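Local coordinates for protein hydrolase, putative (Plasmodium vivax, PDB 2B30) that probably acts as a magnesium-dependent phosphatase of the haloacid dehalogenase superfamily and binds calcium in the crystal, at residues D224-L233 / N251-F259; G94-V102 / E217-K225. All coordinates share one frame; numbering follows the deposited sequence.

Interactions 1 and 2 are neighbours in the fold, with centres about 10 Å apart, and share Asp-224 and Lys-225. They follow in series along the chain: interaction 2 closes where the chain leaves strand 216-220, and interaction 1 opens on helix 225-235. Strand 216-220 belongs to the six-stranded sheet, whereas strands 94-96 and 101-103 belong to the eight-stranded sheet that carries the calcium site. Interaction 2 therefore joins the two sheets, and interaction 1 packs helix 225-235 against helix 253-257 beside the metal. Asn-251 of interaction 1 and Asn-98 of interaction 2 are probably hydrogen-bonded through their side chains. The second subunit touches both contacts.

Interaction 1. Residues D224-L233 / N251-F259; sequences DKYTGINYLL and NDIAMLSNF
The Tyr-226 ring lies with one face over CB of Asn-258, a CH-pi contact at 3.8 Å from that carbon to the ring centroid. Asn-230 OD1 sits over the opposite face, nearer the rim. This contact joins two parts of the HAD-family fold: the start of helix 225-235, which carries Lys-225, consistent with the motif III lysine of HAD enzymes, and the short helix 253-257 that follows the GDxxND motif. The two helix segments approach to 8.5 Å between axes, at 59° to each other.

Tyr-226 has CG anti to its backbone N (chi1 -177°), which directs the ring toward Asn-258 and Phe-259. One edge of the ring then points at the face of Phe-259 in an offset edge-to-face pair, with centroids 5.3 Å apart and planes at 74°. The phenol OH bonds to Gly-222 O of the second subunit, which places Tyr-226 at the subunit interface. Further along, Ile-229 CG2 packs on Phe-259 CZ, and Leu-233 CD1 meets the edge of the same ring at 3.9 Å from CZ. Ile-229 CD1 rests 3.7 Å from Met-255 SD.

The helix starts with Asp-224 as N-cap. Its OD2 accepts from Tyr-226 N at 3.0 Å, met from above the carboxylate plane. A water bridges Lys-225 N and Asn-251 O. The extended Lys-225 side chain runs past Asn-251 toward the metal site, where NZ also bonds to Cys-67 O. Asp-252 is a calcium ligand seen for this protein, although the ion in this chain is not bound to it. Its OD2 accepts from the backbone N atoms of Asp-248 and Ala-249, which fixes the carboxylate. On its other oxygen, Lys-225 NZ forms a salt bridge of 2.7 Å to Asp-252 OD1, approaching from the syn side.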
# COMPACT_ATOMS: atom_id res chain seq x y z
N ASP A 224 2.64 -4.43 -5.01
CA ASP A 224 2.84 -3.46 -6.07
C ASP A 224 4.28 -2.93 -5.99
O ASP A 224 5.09 -3.46 -5.22
CB ASP A 224 1.81 -2.34 -5.98
CG ASP A 224 2.05 -1.44 -4.82
OD1 ASP A 224 1.94 -1.93 -3.67
OD2 ASP A 224 2.38 -0.25 -5.04
N LYS A 225 4.60 -1.92 -6.80
CA LYS A 225 5.93 -1.33 -6.78
C LYS A 225 6.29 -0.82 -5.38
O LYS A 225 7.40 -1.05 -4.91
CB LYS A 225 6.06 -0.20 -7.81
CG LYS A 225 6.10 -0.68 -9.27
CD LYS A 225 6.37 0.48 -10.23
CE LYS A 225 5.95 0.15 -11.66
NZ LYS A 225 6.49 1.11 -12.65
N TYR A 226 5.34 -0.17 -4.72
CA TYR A 226 5.57 0.39 -3.38
C TYR A 226 5.99 -0.66 -2.32
O TYR A 226 6.94 -0.43 -1.57
CB TYR A 226 4.35 1.18 -2.89
CG TYR A 226 4.54 1.85 -1.53
CD1 TYR A 226 5.53 2.81 -1.35
CD2 TYR A 226 3.72 1.54 -0.43
CE1 TYR A 226 5.72 3.43 -0.11
CE2 TYR A 226 3.89 2.16 0.82
CZ TYR A 226 4.90 3.10 0.96
OH TYR A 226 5.10 3.72 2.17
N THR A 227 5.29 -1.80 -2.26
CA THR A 227 5.59 -2.82 -1.25
C THR A 227 6.91 -3.49 -1.54
O THR A 227 7.61 -3.88 -0.60
CB THR A 227 4.55 -3.93 -1.20
OG1 THR A 227 4.49 -4.62 -2.47
CG2 THR A 227 3.21 -3.38 -0.83
N GLY A 228 7.23 -3.64 -2.82
CA GLY A 228 8.53 -4.15 -3.26
C GLY A 228 9.65 -3.18 -2.91
O GLY A 228 10.66 -3.58 -2.34
N ILE A 229 9.45 -1.90 -3.24
CA ILE A 229 10.39 -0.83 -2.88
C ILE A 229 10.75 -0.82 -1.39
O ILE A 229 11.87 -0.48 -1.04
CB ILE A 229 9.81 0.57 -3.24
CG1 ILE A 229 10.03 0.89 -4.73
CG2 ILE A 229 10.43 1.69 -2.38
CD1 ILE A 229 9.09 1.96 -5.27
N ASN A 230 9.79 -1.18 -0.53
CA ASN A 230 10.01 -1.15 0.91
C ASN A 230 11.08 -2.14 1.36
O ASN A 230 11.76 -1.91 2.37
CB ASN A 230 8.70 -1.36 1.69
CG ASN A 230 7.82 -0.08 1.75
OD1 ASN A 230 8.25 1.01 1.33
ND2 ASN A 230 6.59 -0.22 2.29
N TYR A 231 11.25 -3.24 0.62
CA TYR A 231 12.36 -4.16 0.88
C TYR A 231 13.70 -3.45 0.76
O TYR A 231 14.60 -3.69 1.58
CB TYR A 231 12.33 -5.39 -0.03
CG TYR A 231 11.34 -6.42 0.46
CD1 TYR A 231 11.76 -7.54 1.16
CD2 TYR A 231 9.98 -6.24 0.25
CE1 TYR A 231 10.86 -8.46 1.63
CE2 TYR A 231 9.07 -7.15 0.71
CZ TYR A 231 9.51 -8.26 1.40
OH TYR A 231 8.57 -9.16 1.85
N LEU A 232 13.83 -2.59 -0.25
CA LEU A 232 15.07 -1.82 -0.48
C LEU A 232 15.27 -0.75 0.59
O LEU A 232 16.39 -0.51 1.04
CB LEU A 232 15.06 -1.16 -1.85
CG LEU A 232 15.21 -2.10 -3.05
CD1 LEU A 232 15.23 -1.28 -4.35
CD2 LEU A 232 16.46 -2.96 -2.93
N LEU A 233 14.18 -0.13 1.02
CA LEU A 233 14.25 0.86 2.10
C LEU A 233 14.73 0.21 3.40
O LEU A 233 15.58 0.77 4.09
CB LEU A 233 12.89 1.53 2.31
CG LEU A 233 12.22 2.14 1.08
CD1 LEU A 233 11.00 2.92 1.51
CD2 LEU A 233 13.17 3.02 0.29
N ASN A 251 0.13 1.47 -12.36
CA ASN A 251 1.02 0.68 -11.50
C ASN A 251 2.12 1.51 -10.79
O ASN A 251 2.98 0.95 -10.11
CB ASN A 251 1.64 -0.49 -12.28
CG ASN A 251 2.57 -0.05 -13.37
OD1 ASN A 251 2.47 1.07 -13.88
ND2 ASN A 251 3.50 -0.91 -13.74
N ASP A 252 2.08 2.83 -10.97
CA ASP A 252 2.98 3.76 -10.27
C ASP A 252 2.28 4.52 -9.13
O ASP A 252 2.94 5.17 -8.33
CB ASP A 252 3.55 4.80 -11.25
CG ASP A 252 4.37 4.19 -12.36
OD1 ASP A 252 5.31 3.41 -12.06
OD2 ASP A 252 4.09 4.49 -13.54
N ILE A 253 0.96 4.45 -9.06
CA ILE A 253 0.20 5.35 -8.19
C ILE A 253 0.52 5.20 -6.69
O ILE A 253 0.57 6.20 -5.96
CB ILE A 253 -1.32 5.17 -8.41
CG1 ILE A 253 -1.71 5.67 -9.79
CG2 ILE A 253 -2.13 5.90 -7.33
CD1 ILE A 253 -2.98 5.06 -10.25
N ALA A 254 0.71 3.98 -6.23
CA ALA A 254 1.00 3.74 -4.82
C ALA A 254 2.36 4.29 -4.44
O ALA A 254 2.53 4.72 -3.31
CB ALA A 254 0.92 2.28 -4.47
N MET A 255 3.32 4.26 -5.35
CA MET A 255 4.63 4.81 -5.04
C MET A 255 4.66 6.33 -5.22
O MET A 255 5.45 7.01 -4.58
CB MET A 255 5.74 4.14 -5.84
CG MET A 255 5.88 4.60 -7.27
SD MET A 255 7.27 3.74 -7.99
CE MET A 255 7.29 4.44 -9.65
N LEU A 256 3.80 6.86 -6.08
CA LEU A 256 3.67 8.31 -6.23
C LEU A 256 2.91 8.95 -5.06
O LEU A 256 3.21 10.08 -4.66
CB LEU A 256 3.00 8.66 -7.56
CG LEU A 256 3.76 8.21 -8.82
CD1 LEU A 256 2.88 8.28 -10.07
CD2 LEU A 256 5.02 9.04 -8.99
N SER A 257 1.94 8.22 -4.51
CA SER A 257 1.14 8.72 -3.38
C SER A 257 1.90 8.72 -2.06
O SER A 257 1.82 9.68 -1.30
CB SER A 257 -0.13 7.88 -3.20
OG SER A 257 -1.02 8.08 -4.29
N ASN A 258 2.63 7.64 -1.78
CA ASN A 258 3.26 7.45 -0.46
C ASN A 258 4.66 8.05 -0.31
O ASN A 258 5.25 7.99 0.77
CB ASN A 258 3.28 5.97 -0.09
CG ASN A 258 1.89 5.38 0.01
OD1 ASN A 258 1.30 5.04 -1.00
ND2 ASN A 258 1.36 5.26 1.21
N PHE A 259 5.19 8.63 -1.37
CA PHE A 259 6.47 9.30 -1.29
C PHE A 259 6.31 10.81 -1.43
O PHE A 259 5.31 11.29 -1.99
CB PHE A 259 7.43 8.71 -2.30
CG PHE A 259 7.94 7.36 -1.91
CD1 PHE A 259 8.76 7.22 -0.79
CD2 PHE A 259 7.61 6.23 -2.65
CE1 PHE A 259 9.23 5.97 -0.40
CE2 PHE A 259 8.08 4.97 -2.26
CZ PHE A 259 8.89 4.85 -1.13
O HOH W 1 2.82 -1.57 -9.11

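Interaction 2. Residues G94-V102 / E217-K225; sequences GVYINGTIV and EVTKLGHDK
The Asn-98 amide and the Glu-217 carboxylate meet almost at a right angle, with planes 86° apart. Asn-98 ND2 gives a weak hydrogen bond of 3.4 Å to Glu-217 OE1. Each group has a second partner: Asn-98 OD1 is probably hydrogen-bonded by Asn-251 ND2, and Glu-217 OE2 forms a salt bridge with Lys-181 NZ. The third flat group is the His-223 imidazole. A water lies in its plane at the edge, 2.7 Å from ND1; the same water donates to Gly-99 O. Thr-100 CG2 comes at the ring obliquely and packs on His-223 CB at 3.8 Å.

The residues 97-100 turn the chain between strands 94-96 and 101-103, an antiparallel hairpin at one side of the Rossmann-like core sheet. Tyr-96 O grips the turn by accepting from Gly-99 N and Ile-101 N on opposite faces of its plane. Thr-100 OG1 sits between its backbone N and carbonyl carbon (chi1 56°). This folds the hydroxyl back to Ile-97 O at 2.6 Å, on a lone pair, and leaves CG2 for His-223.

The facing segment 217-225 leaves strand 216-220 of the second sheet, consistent with the cap domain of subfamily IIB hydrolases, and returns to the core helix, which would place the contact where cap and core meet. A type II turn from Lys-220 to His-223 bends this chain.

A second water ties the two segments together. It donates to Asn-98 O and to His-223 O, and accepts from Thr-219 OG1 at 2.7 Å. Thr-219 CG2 touches Ile-97 CG2 beside it. Gly-99 has no side chain, so its CA comes close to Asp-224 O in a CA-H...O contact of 3.3 Å, with 166° at the hydrogen. Lys-225 CE passes Asn-98 OD1 at 3.9 Å.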
# COMPACT_ATOMS: atom_id res chain seq x y z
N GLY A 94 16.89 -3.37 -7.91
CA GLY A 94 15.72 -3.23 -8.76
C GLY A 94 14.44 -3.83 -8.22
O GLY A 94 14.46 -4.83 -7.51
N VAL A 95 13.33 -3.20 -8.59
CA VAL A 95 11.98 -3.67 -8.30
C VAL A 95 11.34 -4.04 -9.63
O VAL A 95 11.07 -3.17 -10.47
CB VAL A 95 11.15 -2.58 -7.60
CG1 VAL A 95 9.73 -3.04 -7.40
CG2 VAL A 95 11.79 -2.21 -6.27
N TYR A 96 11.09 -5.33 -9.83
CA TYR A 96 10.63 -5.82 -11.11
C TYR A 96 9.32 -6.56 -10.95
O TYR A 96 8.98 -6.99 -9.85
CB TYR A 96 11.69 -6.72 -11.70
CG TYR A 96 12.99 -6.00 -11.91
CD1 TYR A 96 13.10 -5.04 -12.89
CD2 TYR A 96 14.11 -6.25 -11.10
CE1 TYR A 96 14.29 -4.36 -13.10
CE2 TYR A 96 15.30 -5.56 -11.30
CZ TYR A 96 15.38 -4.62 -12.31
OH TYR A 96 16.52 -3.93 -12.54
N ILE A 97 8.58 -6.67 -12.05
CA ILE A 97 7.32 -7.40 -12.08
C ILE A 97 6.39 -6.88 -10.99
O ILE A 97 5.86 -7.64 -10.17
CB ILE A 97 7.52 -8.94 -11.96
CG1 ILE A 97 8.62 -9.41 -12.92
CG2 ILE A 97 6.19 -9.69 -12.25
CD1 ILE A 97 8.61 -10.92 -13.17
N ASN A 98 6.22 -5.56 -10.98
CA ASN A 98 5.30 -4.88 -10.09
C ASN A 98 5.50 -5.21 -8.62
O ASN A 98 4.54 -5.26 -7.84
CB ASN A 98 3.85 -5.09 -10.55
CG ASN A 98 3.53 -4.30 -11.81
OD1 ASN A 98 4.27 -3.37 -12.15
ND2 ASN A 98 2.44 -4.66 -12.50
N GLY A 99 6.76 -5.40 -8.24
CA GLY A 99 7.11 -5.56 -6.84
C GLY A 99 7.18 -6.98 -6.34
O GLY A 99 7.46 -7.18 -5.15
N THR A 100 6.97 -7.94 -7.23
CA THR A 100 7.02 -9.36 -6.87
C THR A 100 8.44 -9.94 -7.02
O THR A 100 8.73 -11.03 -6.49
CB THR A 100 6.00 -10.18 -7.68
OG1 THR A 100 6.21 -9.98 -9.08
CG2 THR A 100 4.59 -9.74 -7.35
N ILE A 101 9.32 -9.23 -7.71
CA ILE A 101 10.74 -9.61 -7.75
C ILE A 101 11.61 -8.40 -7.41
O ILE A 101 11.48 -7.35 -8.03
CB ILE A 101 11.17 -10.21 -9.12
CG1 ILE A 101 10.42 -11.50 -9.39
CG2 ILE A 101 12.69 -10.51 -9.13
CD1 ILE A 101 10.63 -12.05 -10.78
N VAL A 102 12.50 -8.58 -6.43
CA VAL A 102 13.36 -7.48 -5.96
C VAL A 102 14.80 -7.94 -5.79
O VAL A 102 15.05 -8.96 -5.14
CB VAL A 102 12.86 -6.93 -4.61
CG1 VAL A 102 13.71 -5.76 -4.16
CG2 VAL A 102 11.40 -6.52 -4.71
N GLU A 217 -1.93 -6.61 -16.84
CA GLU A 217 -0.81 -7.20 -16.13
C GLU A 217 -1.34 -7.82 -14.84
O GLU A 217 -1.86 -7.11 -13.98
CB GLU A 217 0.25 -6.14 -15.80
CG GLU A 217 1.20 -5.85 -16.94
CD GLU A 217 2.34 -4.90 -16.54
OE1 GLU A 217 2.10 -3.93 -15.76
OE2 GLU A 217 3.47 -5.11 -17.03
N VAL A 218 -1.22 -9.14 -14.73
CA VAL A 218 -1.76 -9.91 -13.59
C VAL A 218 -0.64 -10.40 -12.66
O VAL A 218 0.18 -11.19 -13.07
CB VAL A 218 -2.53 -11.13 -14.09
CG1 VAL A 218 -3.12 -11.92 -12.94
CG2 VAL A 218 -3.62 -10.68 -15.04
N THR A 219 -0.64 -9.92 -11.42
CA THR A 219 0.35 -10.36 -10.41
C THR A 219 -0.34 -10.81 -9.13
O THR A 219 -1.56 -10.67 -8.98
CB THR A 219 1.34 -9.23 -10.07
OG1 THR A 219 0.64 -7.99 -9.89
CG2 THR A 219 2.36 -9.07 -11.18
N LYS A 220 0.44 -11.37 -8.21
CA LYS A 220 -0.06 -11.81 -6.90
C LYS A 220 -0.74 -10.66 -6.14
O LYS A 220 -0.35 -9.50 -6.27
CB LYS A 220 1.10 -12.37 -6.07
CG LYS A 220 0.70 -13.10 -4.77
CD LYS A 220 1.94 -13.52 -3.99
CE LYS A 220 1.64 -14.61 -2.97
NZ LYS A 220 2.91 -15.17 -2.42
N LEU A 221 -1.76 -11.00 -5.34
CA LEU A 221 -2.51 -10.01 -4.57
C LEU A 221 -1.65 -9.43 -3.46
O LEU A 221 -0.83 -10.12 -2.89
CB LEU A 221 -3.75 -10.66 -3.94
CG LEU A 221 -4.71 -9.73 -3.18
CD1 LEU A 221 -5.45 -8.82 -4.12
CD2 LEU A 221 -5.69 -10.53 -2.34
N GLY A 222 -1.87 -8.15 -3.16
CA GLY A 222 -1.17 -7.50 -2.05
C GLY A 222 0.22 -6.97 -2.37
O GLY A 222 0.92 -6.48 -1.47
N HIS A 223 0.61 -7.04 -3.64
CA HIS A 223 1.92 -6.54 -4.09
C HIS A 223 1.79 -5.45 -5.13
O HIS A 223 0.96 -5.51 -6.03
CB HIS A 223 2.78 -7.68 -4.66
CG HIS A 223 3.15 -8.71 -3.65
ND1 HIS A 223 4.16 -8.52 -2.74
CD2 HIS A 223 2.62 -9.93 -3.38
CE1 HIS A 223 4.25 -9.58 -1.95
NE2 HIS A 223 3.33 -10.45 -2.32
N ASP A 224 2.64 -4.43 -5.01
CA ASP A 224 2.84 -3.46 -6.07
C ASP A 224 4.28 -2.93 -5.99
O ASP A 224 5.09 -3.46 -5.22
CB ASP A 224 1.81 -2.34 -5.98
CG ASP A 224 2.05 -1.44 -4.82
OD1 ASP A 224 1.94 -1.93 -3.67
OD2 ASP A 224 2.38 -0.25 -5.04
N LYS A 225 4.60 -1.92 -6.80
CA LYS A 225 5.93 -1.33 -6.78
C LYS A 225 6.29 -0.82 -5.38
O LYS A 225 7.40 -1.05 -4.91
CB LYS A 225 6.06 -0.20 -7.81
CG LYS A 225 6.10 -0.68 -9.27
CD LYS A 225 6.37 0.48 -10.23
CE LYS A 225 5.95 0.15 -11.66
NZ LYS A 225 6.49 1.11 -12.65
O HOH W 2 2.10 -6.36 -8.26
O HOH W 3 6.22 -6.73 -2.51